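Local coordinates for solute-binding periplasmic protein of iron/siderophore ABC transporter (Yersinia pestis, PDB 6B2Y) that probably binds chelated iron in the periplasm and delivers it to an ABC transporter for uptake across the inner membrane, at residues V160-R165 against M176-K181. Residues are numbered along the deposited sequence; the frame is centred on the assembly and turned at random.
Sequences VFVDFR and MRLLGK
Leu178 meets Val160 tip to tip, its CD2 methyl 3.7 Å from Val160 CG1. The same methyl comes close to the Phe161 carbonyl, with CD2 3.2 Å from Phe161 O, a tight approach but no hydrogen bond. Leu178 CB already points toward the strand, and CG anti to the backbone N (chi1 164°) extends the chain further; leucine and valines together fill the 9.0 Å between the axes of strand 160-162 and helix 176-181, which runs back at 154° to the strand. Valine suits a strand because its beta branch favours extended backbone, and its compactness lets the helix leucines pack close. Val160 and Val162 point toward the helix, Phe161 away. Val162 CG1 crosses Leu179 at about a right angle, 3.8 Å from Leu179 CG. Beyond the strand, Phe164 CZ lies 3.9 Å from Met176 SD, an oblique Met-aromatic contact suited to a polarisable, unbranched thioether, while Leu179 CD1 comes up at the ring edge. An Asx turn from Asp163 OD1 to Arg165 N braces the loop, and Asp163 also bonds Ser175 and Asn171 of helix 168-182. This helix covers the edge strand of a parallel sheet, consistent with an alpha/beta lobe of periplasmic binding proteins. The interface itself is apolar, so its contribution probably comes from burial and dispersion, with polar bonds at the loop end.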
loop_
_atom_site.group_PDB
_atom_site.type_symbol
_atom_site.label_atom_id
_atom_site.label_comp_id
_atom_site.label_asym_id
_atom_site.label_seq_id
_atom_site.Cartn_x
_atom_site.Cartn_y
_atom_site.Cartn_z
ATOM N N VAL A 160 10.381 -8.184 -14.155
ATOM C CA VAL A 160 10.935 -8.248 -12.801
ATOM C C VAL A 160 9.774 -8.237 -11.811
ATOM O O VAL A 160 8.903 -7.362 -11.894
ATOM C CB VAL A 160 11.887 -7.067 -12.530
ATOM C CG1 VAL A 160 12.199 -6.954 -11.042
ATOM C CG2 VAL A 160 13.158 -7.198 -13.362
ATOM N N PHE A 161 9.774 -9.194 -10.868
ATOM C CA PHE A 161 8.750 -9.280 -9.827
ATOM C C PHE A 161 9.236 -8.656 -8.527
ATOM O O PHE A 161 10.372 -8.885 -8.108
ATOM C CB PHE A 161 8.337 -10.730 -9.564
ATOM C CG PHE A 161 7.547 -11.329 -10.681
ATOM C CD1 PHE A 161 6.163 -11.182 -10.726
ATOM C CD2 PHE A 161 8.183 -11.995 -11.716
ATOM C CE1 PHE A 161 5.436 -11.713 -11.778
ATOM C CE2 PHE A 161 7.452 -12.528 -12.774
ATOM C CZ PHE A 161 6.085 -12.385 -12.798
ATOM N N VAL A 162 8.360 -7.870 -7.895
ATOM C CA VAL A 162 8.576 -7.297 -6.569
ATOM C C VAL A 162 7.469 -7.797 -5.648
ATOM O O VAL A 162 6.519 -8.441 -6.084
ATOM C CB VAL A 162 8.604 -5.758 -6.587
ATOM C CG1 VAL A 162 9.794 -5.249 -7.391
ATOM C CG2 VAL A 162 7.253 -5.207 -7.135
ATOM N N ASP A 163 7.605 -7.510 -4.351
ATOM C CA ASP A 163 6.502 -7.790 -3.436
ATOM C C ASP A 163 6.475 -6.772 -2.302
ATOM O O ASP A 163 7.448 -6.652 -1.544
ATOM C CB ASP A 163 6.587 -9.193 -2.834
ATOM C CG ASP A 163 5.464 -9.444 -1.828
ATOM O OD1 ASP A 163 4.290 -9.228 -2.186
ATOM O OD2 ASP A 163 5.767 -9.823 -0.674
ATOM N N PHE A 164 5.341 -6.076 -2.185
ATOM C CA PHE A 164 4.978 -5.246 -1.038
ATOM C C PHE A 164 3.693 -5.721 -0.389
ATOM O O PHE A 164 3.206 -5.077 0.554
ATOM C CB PHE A 164 4.798 -3.779 -1.465
ATOM C CG PHE A 164 5.987 -3.205 -2.160
ATOM C CD1 PHE A 164 7.140 -2.900 -1.442
ATOM C CD2 PHE A 164 5.961 -2.989 -3.541
ATOM C CE1 PHE A 164 8.239 -2.358 -2.066
ATOM C CE2 PHE A 164 7.057 -2.454 -4.179
ATOM C CZ PHE A 164 8.201 -2.144 -3.445
ATOM N N ARG A 165 3.128 -6.827 -0.867
ATOM C CA ARG A 165 1.780 -7.248 -0.516
ATOM C C ARG A 165 1.754 -8.515 0.321
ATOM O O ARG A 165 1.048 -8.577 1.331
ATOM C CB ARG A 165 0.957 -7.470 -1.798
ATOM C CG ARG A 165 -0.569 -7.397 -1.562
ATOM C CD ARG A 165 -1.360 -7.974 -2.746
ATOM N NE ARG A 165 -0.870 -9.313 -3.045
ATOM C CZ ARG A 165 -0.324 -9.672 -4.199
ATOM N NH1 ARG A 165 -0.241 -8.791 -5.192
ATOM N NH2 ARG A 165 0.114 -10.917 -4.363
ATOM N N MET A 176 12.775 -2.750 -2.875
ATOM C CA MET A 176 13.301 -1.442 -3.268
ATOM C C MET A 176 14.740 -1.539 -3.760
ATOM O O MET A 176 15.120 -0.837 -4.703
ATOM C CB MET A 176 13.211 -0.440 -2.106
ATOM C CG MET A 176 11.801 0.011 -1.715
ATOM S SD MET A 176 10.856 0.681 -3.114
ATOM C CE MET A 176 11.953 2.022 -3.605
ATOM N N ARG A 177 15.572 -2.395 -3.146
ATOM C CA ARG A 177 16.926 -2.549 -3.673
ATOM C C ARG A 177 16.884 -3.111 -5.089
ATOM O O ARG A 177 17.582 -2.613 -5.990
ATOM C CB ARG A 177 17.773 -3.458 -2.766
ATOM C CG ARG A 177 19.224 -3.611 -3.285
ATOM C CD ARG A 177 20.143 -4.381 -2.300
ATOM N NE ARG A 177 20.227 -3.693 -1.012
ATOM C CZ ARG A 177 19.535 -4.059 0.068
ATOM N NH1 ARG A 177 18.734 -5.114 0.033
ATOM N NH2 ARG A 177 19.636 -3.361 1.191
ATOM N N LEU A 178 16.042 -4.124 -5.308
ATOM C CA LEU A 178 15.885 -4.721 -6.634
ATOM C C LEU A 178 15.429 -3.695 -7.674
ATOM O O LEU A 178 15.937 -3.673 -8.808
ATOM C CB LEU A 178 14.883 -5.875 -6.551
ATOM C CG LEU A 178 14.288 -6.384 -7.858
ATOM C CD1 LEU A 178 15.375 -7.127 -8.634
ATOM C CD2 LEU A 178 13.150 -7.328 -7.496
ATOM N N LEU A 179 14.434 -2.873 -7.335
ATOM C CA LEU A 179 14.002 -1.823 -8.257
ATOM C C LEU A 179 15.128 -0.834 -8.534
ATOM O O LEU A 179 15.307 -0.391 -9.678
ATOM C CB LEU A 179 12.782 -1.082 -7.696
ATOM C CG LEU A 179 11.463 -1.837 -7.844
ATOM C CD1 LEU A 179 10.294 -1.119 -7.140
ATOM C CD2 LEU A 179 11.145 -2.079 -9.324
ATOM N N GLY A 180 15.891 -0.470 -7.501
ATOM C CA GLY A 180 17.011 0.434 -7.706
ATOM C C GLY A 180 18.049 -0.141 -8.650
ATOM O O GLY A 180 18.628 0.576 -9.464
ATOM N N LYS A 181 18.292 -1.452 -8.556
ATOM C CA LYS A 181 19.232 -2.105 -9.461
ATOM C C LYS A 181 18.658 -2.229 -10.871
ATOM O O LYS A 181 19.342 -1.920 -11.861
ATOM C CB LYS A 181 19.616 -3.474 -8.888
ATOM C CG LYS A 181 20.718 -4.203 -9.645
ATOM C CD LYS A 181 21.203 -5.416 -8.887
ATOM C CE LYS A 181 22.325 -6.103 -9.637
ATOM N NZ LYS A 181 22.871 -7.307 -8.928
#